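Local atomic coordinates of rhamnosidase B (Bacillus sp., PDB entry 2OKX), a protein that probably hydrolyses terminal alpha-L-rhamnose residues from rhamnose-containing glycosides, as a glycoside hydrolase of family 78. Residues A[570-582]-A[615-629]. Sequence-based numbering, arbitrary orientation.
Sequences SYEQVFWVGDSRN and LDQVPSAWSSVIPNW. With GOL (glycerol), chain J.
Trp576 lies with one ring face on the side chain of Gln617. CG of Gln617 stands 3.6 Å from the centroid of the Trp576 six-membered ring, almost on its normal, a CH-pi contact. A glycerol carbon covers the opposite face. CH2 of Trp576 meets CZ3 of Trp622 obliquely at 3.5 Å, with the ring planes at 84°. Trp629 meets the Trp576 rim, neither ring over the other's face. Trp629 in turn receives CA of Gly578 over its five-membered ring, 3.7 Å from the centroid.

The backbones join in a single beta bridge, Trp576 with Gln617. Val577 N donates to Asp616 O at 2.9 Å, and Val618 N donates to Phe575 O at 3.2 Å. A water links Phe575 N to Val618 O.

Second-shell bonds fix the groups. Trp576 NE1 donates in its ring plane to Glu572 OE2 (2.9 Å), which is met from above the carboxylate plane. Gln617 bends at chi2 (79°), and its NE2 donates to both Asp616 OD2 and Trp622 O. With Trp576 replaced by an alanine, Gln617 CG would probably lose the ring face it rests on, and Glu572 OE2 its indole donor.

Glycerol, probably from crystallisation, donates a hydrogen bond from O3 to Asp579 OD2; its O2 comes doubtfully close to OD1. A polyol between Trp576, Trp629, Glu572 and Asp579 is consistent with a sugar-binding pocket. Glu572 also pairs with Arg858. The contact joins the loops leading into helices 577-590 and 627-644 of the six-hairpin glycosidase domain. Farther along helix 577-590, Arg581 forms salt bridges with Glu639 of helix 627-644 and Glu809 of helix 801-813.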
ATOM      1  N   SER A 570      -3.655  -3.534  -1.317  1.00 19.54           N
ATOM      2  CA  SER A 570      -4.190  -4.170  -0.120  1.00 18.78           C
ATOM      3  C   SER A 570      -3.509  -3.772   1.189  1.00 19.83           C
ATOM      4  O   SER A 570      -4.010  -2.908   1.912  1.00 19.48           O
ATOM      5  CB  SER A 570      -4.156  -5.696  -0.276  1.00 20.93           C
ATOM      6  OG  SER A 570      -2.839  -6.160  -0.522  1.00 24.00           O
ATOM      7  N   TYR A 571      -2.368  -4.390   1.487  1.00 18.73           N
ATOM      8  CA  TYR A 571      -1.658  -4.120   2.733  1.00 20.08           C
ATOM      9  C   TYR A 571      -1.199  -2.696   3.022  1.00 21.95           C
ATOM     10  O   TYR A 571      -1.382  -2.213   4.143  1.00 21.47           O
ATOM     11  CB  TYR A 571      -0.438  -5.045   2.878  1.00 20.36           C
ATOM     12  CG  TYR A 571      -0.784  -6.516   2.947  1.00 20.81           C
ATOM     13  CD1 TYR A 571      -0.942  -7.271   1.787  1.00 20.80           C
ATOM     14  CD2 TYR A 571      -1.014  -7.138   4.175  1.00 20.11           C
ATOM     15  CE1 TYR A 571      -1.325  -8.609   1.843  1.00 20.85           C
ATOM     16  CE2 TYR A 571      -1.401  -8.474   4.246  1.00 20.18           C
ATOM     17  CZ  TYR A 571      -1.559  -9.202   3.079  1.00 21.27           C
ATOM     18  OH  TYR A 571      -1.989 -10.507   3.140  1.00 20.29           O
ATOM     19  N   GLU A 572      -0.633  -2.006   2.033  1.00 19.80           N
ATOM     20  CA  GLU A 572      -0.095  -0.677   2.306  1.00 20.19           C
ATOM     21  C   GLU A 572      -0.627   0.561   1.577  1.00 20.94           C
ATOM     22  O   GLU A 572      -0.913   1.572   2.226  1.00 18.61           O
ATOM     23  CB  GLU A 572       1.432  -0.739   2.158  1.00 20.06           C
ATOM     24  CG  GLU A 572       2.025  -2.053   2.681  1.00 19.17           C
ATOM     25  CD  GLU A 572       3.525  -1.993   2.910  1.00 20.88           C
ATOM     26  OE1 GLU A 572       4.150  -3.069   3.043  1.00 21.24           O
ATOM     27  OE2 GLU A 572       4.080  -0.878   2.973  1.00 22.68           O
ATOM     28  N   GLN A 573      -0.751   0.499   0.250  1.00 17.54           N
ATOM     29  CA  GLN A 573      -1.221   1.654  -0.521  1.00 18.70           C
ATOM     30  C   GLN A 573      -0.236   2.806  -0.291  1.00 20.24           C
ATOM     31  O   GLN A 573      -0.617   3.982  -0.261  1.00 21.09           O
ATOM     32  CB  GLN A 573      -2.630   2.065  -0.071  1.00 19.54           C
ATOM     33  CG  GLN A 573      -3.726   1.059  -0.436  1.00 19.47           C
ATOM     34  CD  GLN A 573      -5.038   1.310   0.301  1.00 19.05           C
ATOM     35  OE1 GLN A 573      -5.420   2.453   0.549  1.00 19.62           O
ATOM     36  NE2 GLN A 573      -5.741   0.231   0.636  1.00 17.91           N
ATOM     37  N   VAL A 574       1.035   2.444  -0.139  1.00 19.11           N
ATOM     38  CA  VAL A 574       2.111   3.402   0.117  1.00 19.33           C
ATOM     39  C   VAL A 574       3.003   3.672  -1.093  1.00 19.43           C
ATOM     40  O   VAL A 574       3.339   2.757  -1.845  1.00 16.00           O
ATOM     41  CB  VAL A 574       3.016   2.898   1.273  1.00 19.94           C
ATOM     42  CG1 VAL A 574       4.244   3.796   1.425  1.00 20.75           C
ATOM     43  CG2 VAL A 574       2.227   2.871   2.575  1.00 20.37           C
ATOM     44  N   PHE A 575       3.389   4.932  -1.273  1.00 18.98           N
ATOM     45  CA  PHE A 575       4.279   5.274  -2.365  1.00 19.84           C
ATOM     46  C   PHE A 575       5.707   4.930  -1.952  1.00 22.67           C
ATOM     47  O   PHE A 575       6.388   5.723  -1.292  1.00 21.33           O
ATOM     48  CB  PHE A 575       4.175   6.765  -2.721  1.00 21.49           C
ATOM     49  CG  PHE A 575       5.310   7.274  -3.581  1.00 21.89           C
ATOM     50  CD1 PHE A 575       5.946   6.440  -4.501  1.00 20.63           C
ATOM     51  CD2 PHE A 575       5.745   8.591  -3.464  1.00 22.13           C
ATOM     52  CE1 PHE A 575       7.001   6.914  -5.288  1.00 22.89           C
ATOM     53  CE2 PHE A 575       6.796   9.076  -4.244  1.00 23.03           C
ATOM     54  CZ  PHE A 575       7.426   8.234  -5.157  1.00 23.43           C
ATOM     55  N   TRP A 576       6.142   3.729  -2.320  1.00 21.06           N
ATOM     56  CA  TRP A 576       7.497   3.295  -2.031  1.00 21.86           C
ATOM     57  C   TRP A 576       8.332   3.699  -3.238  1.00 23.61           C
ATOM     58  O   TRP A 576       8.003   3.366  -4.378  1.00 21.06           O
ATOM     59  CB  TRP A 576       7.552   1.784  -1.821  1.00 22.30           C
ATOM     60  CG  TRP A 576       7.162   1.349  -0.436  1.00 22.50           C
ATOM     61  CD1 TRP A 576       5.909   1.031   0.013  1.00 22.78           C
ATOM     62  CD2 TRP A 576       8.051   1.120   0.663  1.00 20.94           C
ATOM     63  NE1 TRP A 576       5.968   0.602   1.323  1.00 21.89           N
ATOM     64  CE2 TRP A 576       7.273   0.647   1.742  1.00 20.83           C
ATOM     65  CE3 TRP A 576       9.435   1.261   0.837  1.00 21.85           C
ATOM     66  CZ2 TRP A 576       7.833   0.309   2.980  1.00 22.28           C
ATOM     67  CZ3 TRP A 576       9.994   0.925   2.070  1.00 22.03           C
ATOM     68  CH2 TRP A 576       9.192   0.453   3.123  1.00 21.51           C
ATOM     69  N   VAL A 577       9.409   4.428  -2.975  1.00 23.69           N
ATOM     70  CA  VAL A 577      10.279   4.937  -4.024  1.00 23.18           C
ATOM     71  C   VAL A 577      10.908   3.875  -4.915  1.00 23.36           C
ATOM     72  O   VAL A 577      10.861   3.983  -6.141  1.00 23.94           O
ATOM     73  CB  VAL A 577      11.383   5.813  -3.407  1.00 23.10           C
ATOM     74  CG1 VAL A 577      12.272   6.399  -4.500  1.00 22.13           C
ATOM     75  CG2 VAL A 577      10.738   6.924  -2.583  1.00 22.49           C
ATOM     76  N   GLY A 578      11.492   2.850  -4.307  1.00 22.00           N
ATOM     77  CA  GLY A 578      12.122   1.808  -5.097  1.00 23.87           C
ATOM     78  C   GLY A 578      11.181   1.163  -6.095  1.00 24.76           C
ATOM     79  O   GLY A 578      11.524   0.990  -7.267  1.00 25.04           O
ATOM     80  N   ASP A 579       9.986   0.804  -5.636  1.00 22.93           N
ATOM     81  CA  ASP A 579       8.999   0.163  -6.496  1.00 22.69           C
ATOM     82  C   ASP A 579       8.640   1.035  -7.699  1.00 23.29           C
ATOM     83  O   ASP A 579       8.505   0.541  -8.822  1.00 22.77           O
ATOM     84  CB  ASP A 579       7.704  -0.128  -5.723  1.00 22.00           C
ATOM     85  CG  ASP A 579       7.927  -0.951  -4.465  1.00 22.89           C
ATOM     86  OD1 ASP A 579       7.106  -1.860  -4.201  1.00 21.49           O
ATOM     87  OD2 ASP A 579       8.900  -0.683  -3.731  1.00 21.78           O
ATOM     88  N   SER A 580       8.485   2.333  -7.452  1.00 22.04           N
ATOM     89  CA  SER A 580       8.086   3.275  -8.491  1.00 21.90           C
ATOM     90  C   SER A 580       8.965   3.336  -9.736  1.00 19.58           C
ATOM     91  O   SER A 580       8.480   3.691 -10.805  1.00 19.65           O
ATOM     92  CB  SER A 580       7.951   4.683  -7.901  1.00 21.47           C
ATOM     93  OG  SER A 580       9.218   5.272  -7.683  1.00 23.56           O
ATOM     94  N   ARG A 581      10.249   3.020  -9.612  1.00 21.55           N
ATOM     95  CA  ARG A 581      11.121   3.058 -10.785  1.00 21.93           C
ATOM     96  C   ARG A 581      10.632   2.052 -11.826  1.00 22.08           C
ATOM     97  O   ARG A 581      10.457   2.396 -12.997  1.00 21.04           O
ATOM     98  CB  ARG A 581      12.571   2.754 -10.400  1.00 22.51           C
ATOM     99  CG  ARG A 581      13.554   2.813 -11.573  1.00 23.29           C
ATOM    100  CD  ARG A 581      13.747   1.451 -12.233  1.00 22.99           C
ATOM    101  NE  ARG A 581      14.557   1.541 -13.448  1.00 22.50           N
ATOM    102  CZ  ARG A 581      15.078   0.493 -14.085  1.00 24.83           C
ATOM    103  NH1 ARG A 581      15.803   0.670 -15.183  1.00 22.52           N
ATOM    104  NH2 ARG A 581      14.882  -0.734 -13.623  1.00 24.64           N
ATOM    105  N   ASN A 582      10.398   0.815 -11.398  1.00 20.06           N
ATOM    106  CA  ASN A 582       9.921  -0.213 -12.314  1.00 20.33           C
ATOM    107  C   ASN A 582       8.489   0.080 -12.742  1.00 19.16           C
ATOM    108  O   ASN A 582       8.138  -0.068 -13.911  1.00 20.04           O
ATOM    109  CB  ASN A 582       9.984  -1.595 -11.659  1.00 18.86           C
ATOM    110  CG  ASN A 582      11.406  -2.103 -11.493  1.00 20.24           C
ATOM    111  OD1 ASN A 582      12.371  -1.444 -11.883  1.00 21.18           O
ATOM    112  ND2 ASN A 582      11.538  -3.288 -10.912  1.00 23.99           N
ATOM    113  N   LEU A 615      13.964   9.494   2.323  1.00 25.00           N
ATOM    114  CA  LEU A 615      13.116   8.392   2.781  1.00 23.78           C
ATOM    115  C   LEU A 615      12.759   7.407   1.674  1.00 23.12           C
ATOM    116  O   LEU A 615      12.610   7.794   0.516  1.00 23.88           O
ATOM    117  CB  LEU A 615      11.834   8.942   3.416  1.00 22.86           C
ATOM    118  CG  LEU A 615      11.858   9.131   4.938  1.00 24.72           C
ATOM    119  CD1 LEU A 615      13.116   9.875   5.351  1.00 24.09           C
ATOM    120  CD2 LEU A 615      10.609   9.877   5.386  1.00 20.70           C
ATOM    121  N   ASP A 616      12.618   6.135   2.046  1.00 22.08           N
ATOM    122  CA  ASP A 616      12.296   5.080   1.092  1.00 21.68           C
ATOM    123  C   ASP A 616      10.818   5.033   0.688  1.00 22.34           C
ATOM    124  O   ASP A 616      10.448   4.325  -0.248  1.00 23.07           O
ATOM    125  CB  ASP A 616      12.778   3.722   1.631  1.00 21.61           C
ATOM    126  CG  ASP A 616      12.410   3.495   3.090  1.00 23.31           C
ATOM    127  OD1 ASP A 616      13.146   2.744   3.769  1.00 22.13           O
ATOM    128  OD2 ASP A 616      11.391   4.049   3.553  1.00 23.65           O
ATOM    129  N   GLN A 617       9.982   5.781   1.404  1.00 21.36           N
ATOM    130  CA  GLN A 617       8.557   5.906   1.094  1.00 22.51           C
ATOM    131  C   GLN A 617       8.127   7.289   1.584  1.00 23.18           C
ATOM    132  O   GLN A 617       8.544   7.725   2.659  1.00 24.17           O
ATOM    133  CB  GLN A 617       7.712   4.778   1.730  1.00 20.59           C
ATOM    134  CG  GLN A 617       8.250   4.153   3.007  1.00 22.92           C
ATOM    135  CD  GLN A 617       7.989   5.000   4.235  1.00 23.17           C
ATOM    136  OE1 GLN A 617       6.839   5.263   4.593  1.00 21.07           O
ATOM    137  NE2 GLN A 617       9.061   5.430   4.890  1.00 22.12           N
ATOM    138  N   VAL A 618       7.329   7.989   0.779  1.00 21.99           N
ATOM    139  CA  VAL A 618       6.891   9.347   1.107  1.00 23.25           C
ATOM    140  C   VAL A 618       5.495   9.673   0.561  1.00 24.85           C
ATOM    141  O   VAL A 618       4.988   8.972  -0.316  1.00 25.07           O
ATOM    142  CB  VAL A 618       7.869  10.390   0.505  1.00 23.68           C
ATOM    143  CG1 VAL A 618       9.285  10.144   1.004  1.00 22.44           C
ATOM    144  CG2 VAL A 618       7.830  10.311  -1.027  1.00 22.52           C
ATOM    145  N   PRO A 619       4.832  10.709   1.114  1.00 24.77           N
ATOM    146  CA  PRO A 619       5.284  11.535   2.243  1.00 26.27           C
ATOM    147  C   PRO A 619       4.899  10.699   3.456  1.00 26.64           C
ATOM    148  O   PRO A 619       3.730  10.341   3.614  1.00 25.27           O
ATOM    149  CB  PRO A 619       4.450  12.804   2.098  1.00 24.86           C
ATOM    150  CG  PRO A 619       3.157  12.282   1.546  1.00 26.07           C
ATOM    151  CD  PRO A 619       3.610  11.271   0.510  1.00 25.60           C
ATOM    152  N   SER A 620       5.874  10.375   4.303  1.00 25.31           N
ATOM    153  CA  SER A 620       5.603   9.496   5.435  1.00 25.22           C
ATOM    154  C   SER A 620       6.178   9.893   6.787  1.00 26.32           C
ATOM    155  O   SER A 620       7.151  10.645   6.875  1.00 25.85           O
ATOM    156  CB  SER A 620       6.094   8.087   5.087  1.00 23.72           C
ATOM    157  OG  SER A 620       6.018   7.215   6.197  1.00 24.10           O
ATOM    158  N   ALA A 621       5.565   9.353   7.838  1.00 26.01           N
ATOM    159  CA  ALA A 621       5.999   9.609   9.205  1.00 26.75           C
ATOM    160  C   ALA A 621       6.992   8.536   9.642  1.00 25.80           C
ATOM    161  O   ALA A 621       7.469   8.552  10.775  1.00 26.78           O
ATOM    162  CB  ALA A 621       4.796   9.636  10.145  1.00 25.17           C
ATOM    163  N   TRP A 622       7.288   7.588   8.756  1.00 25.95           N
ATOM    164  CA  TRP A 622       8.267   6.552   9.081  1.00 24.17           C
ATOM    165  C   TRP A 622       9.592   7.008   8.488  1.00 25.73           C
ATOM    166  O   TRP A 622       9.792   6.940   7.276  1.00 23.25           O
ATOM    167  CB  TRP A 622       7.887   5.183   8.493  1.00 24.00           C
ATOM    168  CG  TRP A 622       8.939   4.107   8.750  1.00 24.68           C
ATOM    169  CD1 TRP A 622       9.918   4.129   9.714  1.00 23.30           C
ATOM    170  CD2 TRP A 622       9.084   2.848   8.068  1.00 23.99           C
ATOM    171  NE1 TRP A 622      10.654   2.968   9.673  1.00 23.45           N
ATOM    172  CE2 TRP A 622      10.167   2.164   8.675  1.00 24.54           C
ATOM    173  CE3 TRP A 622       8.405   2.231   7.008  1.00 23.71           C
ATOM    174  CZ2 TRP A 622      10.585   0.892   8.255  1.00 24.69           C
ATOM    175  CZ3 TRP A 622       8.819   0.963   6.589  1.00 23.23           C
ATOM    176  CH2 TRP A 622       9.900   0.310   7.214  1.00 25.22           C
ATOM    177  N   SER A 623      10.481   7.495   9.347  1.00 24.70           N
ATOM    178  CA  SER A 623      11.788   7.961   8.908  1.00 25.95           C
ATOM    179  C   SER A 623      12.634   6.725   8.661  1.00 25.76           C
ATOM    180  O   SER A 623      13.277   6.201   9.573  1.00 26.40           O
ATOM    181  CB  SER A 623      12.425   8.844   9.986  1.00 26.84           C
ATOM    182  OG  SER A 623      13.635   9.421   9.525  1.00 28.29           O
ATOM    183  N   SER A 624      12.613   6.260   7.416  1.00 25.28           N
ATOM    184  CA  SER A 624      13.342   5.065   7.021  1.00 24.43           C
ATOM    185  C   SER A 624      14.089   5.317   5.721  1.00 25.42           C
ATOM    186  O   SER A 624      13.591   6.007   4.831  1.00 26.33           O
ATOM    187  CB  SER A 624      12.364   3.903   6.837  1.00 24.37           C
ATOM    188  OG  SER A 624      13.018   2.752   6.341  1.00 21.94           O
ATOM    189  N   VAL A 625      15.288   4.752   5.620  1.00 25.38           N
ATOM    190  CA  VAL A 625      16.110   4.918   4.433  1.00 24.25           C
ATOM    191  C   VAL A 625      16.640   3.602   3.889  1.00 24.25           C
ATOM    192  O   VAL A 625      17.085   2.735   4.644  1.00 24.83           O
ATOM    193  CB  VAL A 625      17.345   5.824   4.710  1.00 24.68           C
ATOM    194  CG1 VAL A 625      18.298   5.788   3.513  1.00 25.33           C
ATOM    195  CG2 VAL A 625      16.906   7.248   4.983  1.00 25.78           C
ATOM    196  N   ILE A 626      16.573   3.462   2.570  1.00 23.75           N
ATOM    197  CA  ILE A 626      17.108   2.300   1.879  1.00 24.39           C
ATOM    198  C   ILE A 626      17.938   2.918   0.756  1.00 25.29           C
ATOM    199  O   ILE A 626      17.392   3.490  -0.191  1.00 25.15           O
ATOM    200  CB  ILE A 626      16.010   1.410   1.274  1.00 26.61           C
ATOM    201  CG1 ILE A 626      15.143   0.815   2.388  1.00 28.04           C
ATOM    202  CG2 ILE A 626      16.651   0.286   0.463  1.00 27.86           C
ATOM    203  CD1 ILE A 626      14.036  -0.103   1.887  1.00 28.29           C
ATOM    204  N   PRO A 627      19.274   2.844   0.864  1.00 25.60           N
ATOM    205  CA  PRO A 627      20.158   3.412  -0.160  1.00 26.26           C
ATOM    206  C   PRO A 627      19.719   3.126  -1.598  1.00 24.59           C
ATOM    207  O   PRO A 627      19.565   4.046  -2.396  1.00 25.22           O
ATOM    208  CB  PRO A 627      21.511   2.795   0.176  1.00 24.72           C
ATOM    209  CG  PRO A 627      21.455   2.711   1.684  1.00 25.59           C
ATOM    210  CD  PRO A 627      20.054   2.181   1.926  1.00 25.26           C
ATOM    211  N   ASN A 628      19.519   1.854  -1.926  1.00 24.39           N
ATOM    212  CA  ASN A 628      19.109   1.483  -3.278  1.00 25.41           C
ATOM    213  C   ASN A 628      17.820   2.172  -3.733  1.00 25.81           C
ATOM    214  O   ASN A 628      17.682   2.514  -4.906  1.00 27.10           O
ATOM    215  CB  ASN A 628      18.961  -0.038  -3.383  1.00 24.51           C
ATOM    216  CG  ASN A 628      20.302  -0.753  -3.437  1.00 24.71           C
ATOM    217  OD1 ASN A 628      20.400  -1.949  -3.139  1.00 24.78           O
ATOM    218  ND2 ASN A 628      21.342  -0.025  -3.835  1.00 22.26           N
ATOM    219  N   TRP A 629      16.874   2.380  -2.818  1.00 24.14           N
ATOM    220  CA  TRP A 629      15.633   3.041  -3.202  1.00 22.78           C
ATOM    221  C   TRP A 629      15.928   4.463  -3.660  1.00 23.49           C
ATOM    222  O   TRP A 629      15.366   4.935  -4.649  1.00 21.32           O
ATOM    223  CB  TRP A 629      14.629   3.074  -2.041  1.00 22.33           C
ATOM    224  CG  TRP A 629      13.776   1.820  -1.879  1.00 22.50           C
ATOM    225  CD1 TRP A 629      12.511   1.761  -1.359  1.00 21.10           C
ATOM    226  CD2 TRP A 629      14.152   0.463  -2.169  1.00 22.66           C
ATOM    227  NE1 TRP A 629      12.079   0.460  -1.304  1.00 21.51           N
ATOM    228  CE2 TRP A 629      13.064  -0.358  -1.792  1.00 22.59           C
ATOM    229  CE3 TRP A 629      15.299  -0.140  -2.706  1.00 23.99           C
ATOM    230  CZ2 TRP A 629      13.090  -1.750  -1.933  1.00 22.53           C
ATOM    231  CZ3 TRP A 629      15.324  -1.525  -2.848  1.00 22.25           C
ATOM    232  CH2 TRP A 629      14.225  -2.314  -2.461  1.00 24.01           C
TER
HETATM  233  C1  GOL J3007       6.649  -2.633   0.297  1.00 29.93           C
HETATM  234  O1  GOL J3007       5.770  -3.603   0.180  1.00 26.76           O
HETATM  235  C2  GOL J3007       7.824  -2.862  -0.660  1.00 30.67           C
HETATM  236  O2  GOL J3007       7.371  -2.961  -2.001  1.00 25.99           O
HETATM  237  C3  GOL J3007       8.823  -1.717  -0.522  1.00 30.02           C
HETATM  238  O3  GOL J3007       9.921  -1.880  -1.415  1.00 31.30           O
HETATM  239  O   HOH W   1       2.922   7.191   0.781  1.00 24.00           O